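Side-chain contacts in catalase (Bacillus pumilus, PDB 4QOL), which catalyses the breakdown of hydrogen peroxide into water and oxygen at a buried heme, and also shows peroxidase-like reactivity toward phenolic substrates: residues N71-E74 / K75-R78; W285-D289 / Y290-K294; A315-P318 / S319-V322; L332-G335 / R336-S339; M353-P356 / V357-P360. One frame throughout, in Å; residues are numbered along the deposited sequence.

Interaction 1. Residues N71-E74 / K75-R78; sequences NSME and KHTR. With NA (sodium ion), chain I.
Met73 O takes backbone hydrogen bonds from both His76 N, at 2.8 Å, and Thr77 N, at 2.9 Å, which closes a tight helix-like turn in the loop between strands 60-69 and 88-96. A C-H···O contact adds to the turn, Glu74 CA lying 3.3 Å from Thr77 O. Apolar contact is modest: Thr77 CG2 meets Met73 CB at 3.8 Å, while OG1, the other branch, bonds to Gly324 O; a threonine serves both. Lys75 CB covers one face of the His76 imidazole. Water 1 links Ser72 O to Lys75 N.

The sodium site involves Ser72 directly and Glu74 through its water. Ser72 OG binds the sodium ion, whose other ligands are Glu85 and four waters. Glu74 OE2 accepts from the sodium-bound water 3 at 2.7 Å; OE1 is modelled 2.4 Å from Ser72 OG, doubtfully short for a hydrogen bond. With an alanine here, the sodium-bound water 3 would probably lose its carboxylate acceptor and be freer to turn. Glu74 thus acts as a second-shell carboxylate, probably helping to balance the charge of the cation, with Lys75 NZ nearby but beyond salt-bridge distance.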
# COMPACT_ATOMS: atom_id res chain seq x y z
N ASN A 71 38.83 11.73 21.22
CA ASN A 71 38.77 11.91 22.67
C ASN A 71 37.59 11.15 23.23
O ASN A 71 36.44 11.42 22.86
CB ASN A 71 38.65 13.38 23.00
CG ASN A 71 39.85 14.17 22.55
OD1 ASN A 71 40.98 13.79 22.87
ND2 ASN A 71 39.66 15.18 21.74
N SER A 72 37.84 10.22 24.13
CA SER A 72 36.76 9.45 24.71
C SER A 72 35.85 10.35 25.55
O SER A 72 36.28 11.39 26.11
CB SER A 72 37.28 8.24 25.45
OG SER A 72 37.86 8.68 26.60
N MET A 73 34.56 10.03 25.53
CA MET A 73 33.57 10.94 26.10
C MET A 73 32.94 10.33 27.33
O MET A 73 31.90 10.77 27.78
CB MET A 73 32.50 11.28 25.02
CG MET A 73 32.98 12.22 23.95
SD MET A 73 33.25 13.89 24.60
CE MET A 73 34.96 14.07 24.11
N GLU A 74 33.54 9.26 27.84
CA GLU A 74 32.93 8.51 28.94
C GLU A 74 32.64 9.34 30.18
O GLU A 74 31.85 8.94 31.03
CB GLU A 74 33.76 7.27 29.28
CG GLU A 74 34.98 7.55 30.15
CD GLU A 74 36.07 8.36 29.40
OE1 GLU A 74 36.05 8.36 28.15
OE2 GLU A 74 36.96 8.98 30.01
N LYS A 75 33.34 10.45 30.37
CA LYS A 75 33.06 11.30 31.54
C LYS A 75 31.66 11.85 31.47
O LYS A 75 31.03 12.16 32.49
CB LYS A 75 34.06 12.48 31.60
CG LYS A 75 35.48 12.14 32.02
CD LYS A 75 36.35 13.40 32.08
CE LYS A 75 37.65 13.18 32.86
NZ LYS A 75 38.39 11.91 32.59
N HIS A 76 31.14 11.99 30.22
CA HIS A 76 29.89 12.69 29.97
C HIS A 76 28.78 11.86 29.36
O HIS A 76 27.65 12.15 29.59
CB HIS A 76 30.11 13.87 29.04
CG HIS A 76 31.26 14.72 29.41
ND1 HIS A 76 31.29 15.42 30.59
CD2 HIS A 76 32.42 15.00 28.77
CE1 HIS A 76 32.44 16.09 30.67
NE2 HIS A 76 33.13 15.85 29.57
N THR A 77 29.14 10.77 28.70
CA THR A 77 28.14 9.83 28.20
C THR A 77 28.64 8.41 28.19
O THR A 77 29.79 8.15 27.90
CB THR A 77 27.73 10.19 26.75
OG1 THR A 77 26.76 9.24 26.27
CG2 THR A 77 28.92 10.29 25.81
N ARG A 78 27.74 7.49 28.53
CA ARG A 78 28.03 6.07 28.51
C ARG A 78 27.90 5.47 27.11
O ARG A 78 28.03 4.27 26.95
CB ARG A 78 27.13 5.27 29.51
CG ARG A 78 25.62 5.21 29.17
CD ARG A 78 24.75 4.41 30.17
NE ARG A 78 24.77 3.00 29.78
CZ ARG A 78 23.86 2.08 30.06
NH1 ARG A 78 22.75 2.37 30.73
NH2 ARG A 78 24.06 0.83 29.63
NA NA I . 39.87 9.47 27.26
O HOH W 1 35.52 11.80 28.92
O HOH W 2 39.24 11.56 26.77
O HOH W 3 39.48 9.62 29.20
O HOH W 4 41.77 10.26 27.22
O HOH W 5 40.45 7.71 27.62

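Interaction 2. Residues W285-D289 / Y290-K294; sequences WSEED and YPLQK
The ring of Tyr290 lies over the peptide carbon before it, one face on Asp289 C, with Tyr290 CG 3.4 Å from that atom, while Ser286 O sits near the plane of the ring at its edge. This position follows from a first torsion that sets CG beside the backbone N (chi1 -57°). Obliquely to the ring comes the methylene of Trp285, CB to Tyr290 CD2 4.1 Å, and the two aromatic planes meet at 53°. A tyrosine suits the spot because its flat ring packs on Trp285 and Met266 while its hydroxyl bonds to Asp270; a serine in its place would probably leave that carboxylate without this hydroxyl partner and uncover the side of Trp285.

The chain leads through a turn into strand 293-302 of the antiparallel barrel characteristic of catalases. Ser286 sets up the turn as an ST motif: its OG accepts from Asp289 N at 3.1 Å, nearly straight at 170°, and weakly from Glu288 N. Tyr290 N then bonds to Ser286 O at 2.9 Å. Pro291 has no N-H to give, but its CA makes a C-H···O contact of 3.2 Å with Glu287 O.

Farther out, the extended Glu287 side chain reaches across Leu292, its carboxylate resting on both methyls, with OE1 3.4 Å from Leu292 CD1. The leucine also packs on His217 and Arg219 of strand 211-220. Water 6 accepts from Leu292 N at 2.9 Å and gives a weak bond to Glu287 O.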
# COMPACT_ATOMS: atom_id res chain seq x y z
N TRP A 285 24.06 28.23 21.28
CA TRP A 285 24.80 28.52 22.49
C TRP A 285 26.08 29.20 22.12
O TRP A 285 26.81 28.76 21.22
CB TRP A 285 25.15 27.21 23.26
CG TRP A 285 24.05 26.35 23.71
CD1 TRP A 285 22.74 26.65 23.84
CD2 TRP A 285 24.22 25.01 24.23
NE1 TRP A 285 22.05 25.55 24.36
CE2 TRP A 285 22.95 24.54 24.63
CE3 TRP A 285 25.34 24.17 24.38
CZ2 TRP A 285 22.75 23.21 25.13
CZ3 TRP A 285 25.17 22.92 24.87
CH2 TRP A 285 23.87 22.43 25.27
N SER A 286 26.46 30.16 22.96
CA SER A 286 27.74 30.84 22.79
C SER A 286 28.92 29.91 22.78
O SER A 286 29.06 29.09 23.69
CB SER A 286 27.94 31.87 23.90
OG SER A 286 29.28 32.33 23.87
N GLU A 287 29.78 30.01 21.78
CA GLU A 287 31.02 29.20 21.72
C GLU A 287 32.12 29.73 22.63
O GLU A 287 33.06 29.01 22.96
CB GLU A 287 31.48 29.05 20.27
CG GLU A 287 30.41 28.32 19.48
CD GLU A 287 30.77 27.94 18.04
OE1 GLU A 287 31.83 28.37 17.56
OE2 GLU A 287 29.95 27.22 17.41
N GLU A 288 31.95 30.97 23.09
CA GLU A 288 32.84 31.54 24.13
C GLU A 288 32.45 30.93 25.49
O GLU A 288 33.30 30.42 26.22
CB GLU A 288 32.94 33.14 24.16
CG GLU A 288 31.74 33.98 23.74
CD GLU A 288 31.63 34.32 22.24
OE1 GLU A 288 31.42 33.43 21.38
OE2 GLU A 288 31.72 35.53 21.92
N ASP A 289 31.16 30.94 25.83
CA ASP A 289 30.69 30.43 27.14
C ASP A 289 30.66 28.92 27.25
O ASP A 289 30.81 28.35 28.34
CB ASP A 289 29.33 31.03 27.50
CG ASP A 289 29.39 32.55 27.58
OD1 ASP A 289 30.48 33.09 27.90
OD2 ASP A 289 28.40 33.23 27.24
N TYR A 290 30.47 28.25 26.10
CA TYR A 290 30.38 26.78 26.03
C TYR A 290 31.26 26.36 24.86
O TYR A 290 30.80 26.21 23.72
CB TYR A 290 28.92 26.35 25.79
CG TYR A 290 28.01 26.87 26.87
CD1 TYR A 290 27.99 26.26 28.10
CD2 TYR A 290 27.26 28.03 26.69
CE1 TYR A 290 27.18 26.74 29.15
CE2 TYR A 290 26.43 28.52 27.70
CZ TYR A 290 26.44 27.91 28.94
OH TYR A 290 25.65 28.39 29.95
N PRO A 291 32.55 26.21 25.12
CA PRO A 291 33.46 25.98 24.05
C PRO A 291 33.27 24.65 23.33
O PRO A 291 32.86 23.65 23.90
CB PRO A 291 34.86 26.02 24.71
CG PRO A 291 34.62 26.69 26.02
CD PRO A 291 33.24 26.32 26.43
N LEU A 292 33.69 24.65 22.06
CA LEU A 292 33.67 23.42 21.28
C LEU A 292 34.75 22.46 21.72
O LEU A 292 35.91 22.86 21.93
CB LEU A 292 33.85 23.71 19.81
CG LEU A 292 32.86 24.69 19.25
CD1 LEU A 292 33.36 25.34 17.96
CD2 LEU A 292 31.55 24.02 19.01
N GLN A 293 34.36 21.21 21.91
CA GLN A 293 35.23 20.16 22.42
C GLN A 293 35.30 19.08 21.36
O GLN A 293 34.26 18.55 20.98
CB GLN A 293 34.67 19.59 23.72
CG GLN A 293 34.50 20.63 24.80
CD GLN A 293 34.27 20.02 26.13
OE1 GLN A 293 34.99 19.09 26.53
NE2 GLN A 293 33.27 20.52 26.84
N LYS A 294 36.51 18.72 20.90
CA LYS A 294 36.66 17.79 19.81
C LYS A 294 36.36 16.36 20.26
O LYS A 294 36.80 15.94 21.33
CB LYS A 294 38.06 17.85 19.20
CG LYS A 294 38.12 17.15 17.83
CD LYS A 294 39.52 17.35 17.26
CE LYS A 294 39.56 16.87 15.83
NZ LYS A 294 40.95 16.78 15.40
O HOH W 6 35.20 26.99 21.17

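Interaction 3. Residues A315-P318 / S319-V322; sequences AFTP and SALV. With HEM (protoporphyrin IX containing Fe), chain E.
Thr317 branches against both Ser319 and Ala320, and its atoms divide the work. CB lies 3.8 Å from Ser319 OG. From it OG1 runs opposite the backbone N (chi1 179°) and donates to Ser319 OG at 2.7 Å. The serine hydroxyl thus accepts from the threonine and is itself bonded to a helix carbonyl, Leu337 O, all inside a buried turn. The other branch, CG2, packs on Ala320 CB, three residues on, at 3.7 Å. A threonine fits here because one branch is polar and the other greasy, and the small alanine leaves room for the methyl.

The backbone beneath is a type I beta turn from Thr317 to Ala320, closed by Ala320 N on Thr317 O at 3.0 Å. Pro318 occupies the second position, where its ring-fixed phi matches the turn and no N-H is wanted. An inverse gamma turn centred on Ala320 follows, with a weak bond from Leu321 N to Ser319 O. Leu321 folds its branched end toward the turn, CG lying 3.5 Å from Pro318 O.

Gln13 of the second subunit packs on both Thr317 and Ala320. Just before the turn, Phe316 sends its ring the other way to line the heme pocket, where Phe316 CD1 approaches the propionate carbon CGD of the heme at 3.5 Å.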
# COMPACT_ATOMS: atom_id res chain seq x y z
N ALA A 315 16.43 5.12 6.01
CA ALA A 315 15.50 5.62 6.98
C ALA A 315 16.34 6.04 8.21
O ALA A 315 16.95 5.19 8.87
CB ALA A 315 14.49 4.52 7.41
N PHE A 316 16.29 7.33 8.56
CA PHE A 316 16.89 7.86 9.76
C PHE A 316 15.80 8.35 10.68
O PHE A 316 14.81 8.92 10.20
CB PHE A 316 17.78 9.06 9.43
CG PHE A 316 18.86 8.81 8.41
CD1 PHE A 316 18.59 8.89 7.07
CD2 PHE A 316 20.14 8.53 8.78
CE1 PHE A 316 19.59 8.70 6.14
CE2 PHE A 316 21.15 8.30 7.86
CZ PHE A 316 20.86 8.42 6.52
N THR A 317 15.99 8.25 12.00
CA THR A 317 15.10 8.91 12.97
C THR A 317 15.82 9.49 14.17
O THR A 317 16.72 8.85 14.71
CB THR A 317 13.97 8.01 13.43
OG1 THR A 317 13.17 8.70 14.36
CG2 THR A 317 14.46 6.72 14.02
N PRO A 318 15.42 10.72 14.65
CA PRO A 318 16.08 11.29 15.86
C PRO A 318 15.80 10.42 17.09
O PRO A 318 16.53 10.54 18.02
CB PRO A 318 15.48 12.72 15.98
CG PRO A 318 15.06 13.03 14.58
CD PRO A 318 14.58 11.73 13.98
N SER A 319 14.75 9.60 17.04
CA SER A 319 14.44 8.64 18.11
C SER A 319 15.23 7.39 18.05
O SER A 319 15.13 6.60 18.95
CB SER A 319 12.94 8.33 18.19
OG SER A 319 12.39 8.03 16.90
N ALA A 320 16.16 7.25 17.13
CA ALA A 320 17.08 6.10 17.16
C ALA A 320 18.25 6.52 18.06
O ALA A 320 19.34 6.89 17.60
CB ALA A 320 17.59 5.82 15.71
N LEU A 321 18.02 6.45 19.34
CA LEU A 321 19.00 6.86 20.37
C LEU A 321 19.64 5.63 20.96
O LEU A 321 19.04 4.54 20.89
CB LEU A 321 18.24 7.66 21.42
CG LEU A 321 17.66 8.99 20.95
CD1 LEU A 321 16.51 9.48 21.81
CD2 LEU A 321 18.73 10.06 20.85
N VAL A 322 20.82 5.77 21.55
CA VAL A 322 21.54 4.67 22.12
C VAL A 322 21.81 5.00 23.59
O VAL A 322 21.72 6.19 23.96
CB VAL A 322 22.84 4.33 21.37
CG1 VAL A 322 22.52 3.72 19.99
CG2 VAL A 322 23.75 5.52 21.22
CHA HEM E . 13.50 14.13 6.65
CHB HEM E . 9.85 15.42 9.56
CHC HEM E . 12.76 18.95 11.52
CHD HEM E . 16.49 17.07 9.07
C1A HEM E . 12.26 14.21 7.25
C2A HEM E . 11.12 13.42 6.90
C3A HEM E . 10.09 13.78 7.72
C4A HEM E . 10.59 14.78 8.58
CMA HEM E . 8.70 13.25 7.88
CAA HEM E . 11.12 12.36 5.85
CBA HEM E . 11.96 11.20 6.42
CGA HEM E . 11.90 9.99 5.57
O1A HEM E . 12.73 9.08 5.78
O2A HEM E . 10.98 9.83 4.73
C1B HEM E . 10.37 16.51 10.31
C2B HEM E . 9.58 17.21 11.28
C3B HEM E . 10.36 18.20 11.82
C4B HEM E . 11.69 18.08 11.21
CMB HEM E . 8.15 16.88 11.63
CAB HEM E . 10.04 19.17 12.88
CBB HEM E . 8.96 18.97 13.64
C1C HEM E . 14.04 18.73 11.02
C2C HEM E . 15.18 19.27 11.58
C3C HEM E . 16.22 18.76 10.87
C4C HEM E . 15.74 17.84 9.92
CMC HEM E . 15.19 20.31 12.68
CAC HEM E . 17.60 18.96 11.16
CBC HEM E . 17.92 19.24 12.42
C1D HEM E . 15.92 16.11 8.21
C2D HEM E . 16.73 15.37 7.25
C3D HEM E . 15.93 14.57 6.55
C4D HEM E . 14.60 14.82 7.10
CMD HEM E . 18.22 15.56 7.13
CAD HEM E . 16.30 13.60 5.46
CBD HEM E . 16.81 12.33 6.17
CGD HEM E . 17.20 11.41 5.05
O1D HEM E . 18.31 11.58 4.55
O2D HEM E . 16.43 10.50 4.63
NA HEM E . 11.93 15.05 8.32
NB HEM E . 11.59 17.08 10.33
NC HEM E . 14.38 17.80 10.06
ND HEM E . 14.64 15.76 8.10
FE HEM E . 13.18 16.40 9.17

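Interaction 4. Residues L332-G335 / R336-S339; sequences LLQG and RLFS. With HEM (protoporphyrin IX containing Fe), chain E.
Leu337 N donates to Leu333 O at 3.1 Å, the regular alpha-helical bond on this stretch of helix 331-348. Gly335 O is served likewise by Ser339 N at 3.0 Å, with a weaker bond from Phe338 N; Arg336 N gives a weak bond to Leu332 O. Gly335 itself adds nothing but backbone to the wall of the heme pocket.

The polar side chains are buried, and each has its partners. Arg336 lays its guanidinium face-on over a pyrrole, heme C2C lying 3.5 Å above its plane, over its centre. A bend at chi3 (72°) turns the group roughly parallel to the macrocycle after CG and CD have run along it. Its nitrogens look outward to partners, NH1 to His200 NE2 and NH2 to both Tyr340 OH and Val128 O; NE too is hydrogen-bonded, close by along the chain. A long cationic chain suits this place because it offers a flat face to the porphyrin and several N-H groups at its rim. Ser339 OG sits 3.4 Å from heme CMA and is hydrogen-bonded to Asp47 of the third subunit. Gln334 is shared between Ser328 O, through NE2, and Ser32 N of the third subunit, through OE1.

Leucines fill the rest: Leu333 CD1 meets Leu337 CD2 at 4.0 Å one turn apart, and Leu332 CD1 packs on heme CBB. An arginine four residues before a tyrosine, bonded to its hydroxyl, is the proximal signature of heme catalases, in which that tyrosine, probably Tyr340 here, is the axial iron ligand.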
# COMPACT_ATOMS: atom_id res chain seq x y z
N LEU A 332 10.15 20.74 19.39
CA LEU A 332 10.33 20.46 17.95
C LEU A 332 10.91 19.03 17.83
O LEU A 332 10.30 18.17 17.15
CB LEU A 332 11.26 21.53 17.37
CG LEU A 332 11.33 21.47 15.82
CD1 LEU A 332 10.04 22.00 15.21
CD2 LEU A 332 12.54 22.26 15.41
N LEU A 333 11.95 18.74 18.61
CA LEU A 333 12.51 17.36 18.69
C LEU A 333 11.46 16.32 19.09
O LEU A 333 11.37 15.25 18.48
CB LEU A 333 13.66 17.31 19.64
CG LEU A 333 14.27 15.94 19.94
CD1 LEU A 333 14.77 15.25 18.68
CD2 LEU A 333 15.43 16.12 20.96
N GLN A 334 10.66 16.65 20.07
CA GLN A 334 9.68 15.70 20.54
C GLN A 334 8.78 15.14 19.42
O GLN A 334 8.51 13.95 19.38
CB GLN A 334 8.85 16.28 21.69
CG GLN A 334 9.65 16.60 22.94
CD GLN A 334 9.86 15.44 23.87
OE1 GLN A 334 8.91 14.75 24.23
NE2 GLN A 334 11.09 15.19 24.23
N GLY A 335 8.27 16.00 18.57
CA GLY A 335 7.48 15.57 17.45
C GLY A 335 8.24 14.71 16.47
O GLY A 335 7.67 13.80 15.85
N ARG A 336 9.49 15.07 16.23
CA ARG A 336 10.33 14.30 15.28
C ARG A 336 10.47 12.90 15.70
O ARG A 336 10.54 11.98 14.91
CB ARG A 336 11.72 14.96 15.13
CG ARG A 336 11.71 16.37 14.53
CD ARG A 336 13.12 16.97 14.47
NE ARG A 336 13.92 16.29 13.41
CZ ARG A 336 15.23 16.25 13.36
NH1 ARG A 336 15.92 16.80 14.30
NH2 ARG A 336 15.86 15.64 12.36
N LEU A 337 10.54 12.69 17.03
CA LEU A 337 10.70 11.35 17.54
C LEU A 337 9.60 10.42 16.99
O LEU A 337 9.85 9.24 16.76
CB LEU A 337 10.57 11.35 19.08
CG LEU A 337 11.57 12.24 19.85
CD1 LEU A 337 11.28 12.26 21.37
CD2 LEU A 337 12.99 11.76 19.59
N PHE A 338 8.41 10.95 16.86
CA PHE A 338 7.24 10.24 16.26
C PHE A 338 7.26 10.22 14.71
O PHE A 338 7.05 9.18 14.11
CB PHE A 338 5.92 10.84 16.76
CG PHE A 338 4.73 10.37 15.97
CD1 PHE A 338 4.34 9.05 16.09
CD2 PHE A 338 4.12 11.17 15.03
CE1 PHE A 338 3.32 8.56 15.29
CE2 PHE A 338 3.04 10.69 14.28
CZ PHE A 338 2.65 9.40 14.44
N SER A 339 7.44 11.41 14.07
CA SER A 339 7.15 11.60 12.67
C SER A 339 8.04 10.76 11.77
O SER A 339 7.57 10.25 10.75
CB SER A 339 7.21 13.11 12.33
OG SER A 339 7.27 13.32 10.92
CHA HEM E . 13.50 14.13 6.65
CHB HEM E . 9.85 15.42 9.56
CHC HEM E . 12.76 18.95 11.52
CHD HEM E . 16.49 17.07 9.07
C1A HEM E . 12.26 14.21 7.25
C2A HEM E . 11.12 13.42 6.90
C3A HEM E . 10.09 13.78 7.72
C4A HEM E . 10.59 14.78 8.58
CMA HEM E . 8.70 13.25 7.88
CAA HEM E . 11.12 12.36 5.85
CBA HEM E . 11.96 11.20 6.42
CGA HEM E . 11.90 9.99 5.57
O1A HEM E . 12.73 9.08 5.78
O2A HEM E . 10.98 9.83 4.73
C1B HEM E . 10.37 16.51 10.31
C2B HEM E . 9.58 17.21 11.28
C3B HEM E . 10.36 18.20 11.82
C4B HEM E . 11.69 18.08 11.21
CMB HEM E . 8.15 16.88 11.63
CAB HEM E . 10.04 19.17 12.88
CBB HEM E . 8.96 18.97 13.64
C1C HEM E . 14.04 18.73 11.02
C2C HEM E . 15.18 19.27 11.58
C3C HEM E . 16.22 18.76 10.87
C4C HEM E . 15.74 17.84 9.92
CMC HEM E . 15.19 20.31 12.68
CAC HEM E . 17.60 18.96 11.16
CBC HEM E . 17.92 19.24 12.42
C1D HEM E . 15.92 16.11 8.21
C2D HEM E . 16.73 15.37 7.25
C3D HEM E . 15.93 14.57 6.55
C4D HEM E . 14.60 14.82 7.10
CMD HEM E . 18.22 15.56 7.13
CAD HEM E . 16.30 13.60 5.46
CBD HEM E . 16.81 12.33 6.17
CGD HEM E . 17.20 11.41 5.05
O1D HEM E . 18.31 11.58 4.55
O2D HEM E . 16.43 10.50 4.63
NA HEM E . 11.93 15.05 8.32
NB HEM E . 11.59 17.08 10.33
NC HEM E . 14.38 17.80 10.06
ND HEM E . 14.64 15.76 8.10
FE HEM E . 13.18 16.40 9.17

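Interaction 5. Residues M353-P356 / V357-P360; sequences MRIP and VNCP
Two overlapping turns fold residues 355 to 359 into a short 3-10 turn, Asn358 N bonding to Ile355 O at 2.8 Å and Cys359 N to Pro356 O at 3.1 Å, with a weaker reach of Cys359 N to Ile355 O. Pro356 opens it well: the ring holds phi in the helical range, and in the first turn no donor is needed at its nitrogen. The turn belongs to the long irregular stretch that follows helix 331-348 in the catalase fold, close to the interface with the second subunit.

The side chains of Ile355 and Asn358 run alongside each other in the same direction, the amide nitrogen ND2 3.8 Å from Ile355 CB. The amide is spoken for at both ends, OD1 by Ala315 N and ND2 by Tyr352 O and Gln313 O, so a buried asparagine can tie together three separate backbone positions while its flank rests on a hydrocarbon chain. Ile355 also brings CG2 to Val357 CG1 at 4.2 Å and touches Met373 of the second subunit.

Met353 suits a curled path: bends at chi2 and chi3 (-59° and -66°) return its flexible chain to the turn, where CE lies 3.5 Å from Asn358 O. Cys359 turns SG beside its own backbone N, and the sulfur nestles among carbonyls, 3.5 Å from Arg354 O. Val357 O is taken by Tyr119 OH. At the mouth of the turn, water 7 donates to Pro356 O at 2.7 Å and to Cys359 O at 2.8 Å.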
# COMPACT_ATOMS: atom_id res chain seq x y z
N MET A 353 12.79 -1.64 8.68
CA MET A 353 14.04 -1.86 9.43
C MET A 353 14.84 -3.11 9.03
O MET A 353 15.98 -3.30 9.47
CB MET A 353 13.70 -1.85 10.94
CG MET A 353 13.37 -0.47 11.51
SD MET A 353 14.71 0.74 11.33
CE MET A 353 15.95 -0.03 12.39
N ARG A 354 14.25 -3.95 8.20
CA ARG A 354 14.94 -5.08 7.56
C ARG A 354 15.61 -4.81 6.24
O ARG A 354 16.32 -5.67 5.69
CB ARG A 354 13.95 -6.25 7.42
CG ARG A 354 13.28 -6.70 8.72
CD ARG A 354 14.32 -7.11 9.77
NE ARG A 354 13.67 -7.80 10.89
CZ ARG A 354 14.34 -8.50 11.83
NH1 ARG A 354 15.64 -8.63 11.80
NH2 ARG A 354 13.67 -9.07 12.81
N ILE A 355 15.40 -3.63 5.69
CA ILE A 355 16.07 -3.26 4.50
C ILE A 355 17.54 -3.11 4.87
O ILE A 355 17.85 -2.47 5.84
CB ILE A 355 15.52 -1.94 3.99
CG1 ILE A 355 14.07 -2.11 3.53
CG2 ILE A 355 16.37 -1.36 2.84
CD1 ILE A 355 13.34 -0.81 3.26
N PRO A 356 18.45 -3.68 4.10
CA PRO A 356 19.87 -3.77 4.54
C PRO A 356 20.52 -2.51 5.08
O PRO A 356 21.10 -2.56 6.17
CB PRO A 356 20.59 -4.34 3.33
CG PRO A 356 19.59 -5.19 2.64
CD PRO A 356 18.21 -4.51 2.87
N VAL A 357 20.39 -1.35 4.38
CA VAL A 357 20.99 -0.16 4.90
C VAL A 357 20.47 0.27 6.26
O VAL A 357 21.19 0.90 7.06
CB VAL A 357 20.87 0.99 3.87
CG1 VAL A 357 19.41 1.43 3.68
CG2 VAL A 357 21.75 2.16 4.27
N ASN A 358 19.25 -0.13 6.60
CA ASN A 358 18.66 0.23 7.88
C ASN A 358 18.88 -0.77 9.02
O ASN A 358 18.60 -0.47 10.16
CB ASN A 358 17.17 0.42 7.70
CG ASN A 358 16.85 1.52 6.69
OD1 ASN A 358 17.54 2.52 6.62
ND2 ASN A 358 15.76 1.34 5.93
N CYS A 359 19.40 -1.93 8.66
CA CYS A 359 19.67 -3.00 9.64
C CYS A 359 20.73 -2.58 10.63
O CYS A 359 21.79 -2.06 10.21
CB CYS A 359 20.10 -4.25 8.96
SG CYS A 359 18.78 -5.09 8.05
N PRO A 360 20.53 -2.86 11.93
CA PRO A 360 21.64 -2.73 12.87
C PRO A 360 22.74 -3.77 12.69
O PRO A 360 22.51 -4.81 12.10
CB PRO A 360 20.98 -2.93 14.25
CG PRO A 360 19.50 -2.98 14.00
CD PRO A 360 19.29 -3.27 12.57
O HOH W 7 23.17 -2.36 7.83

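Interactions 3 and 4 lie about 10 Å apart between centres and both touch the heme: Pro318 CG rests 3.4 Å from Arg336 CZ, and Ser319 OG is 2.8 Å from Leu337 O, so the turn packs against the helix that flanks the porphyrin. Interaction 5 joins interaction 3 at Ala315 N and Asn358 OD1, 2.9 Å apart; the Asn358 side chain is about 8 Å from a heme. All three meet the second subunit. Interactions 1 and 2 form an outer pair, about 17 Å between centres, joined where Asn71 ND2 meets Lys294 O at 3.0 Å. Interaction 1 comes within about 6 Å, nearest atoms, of interaction 3 without touching it, and stays about 14 Å from interaction 4.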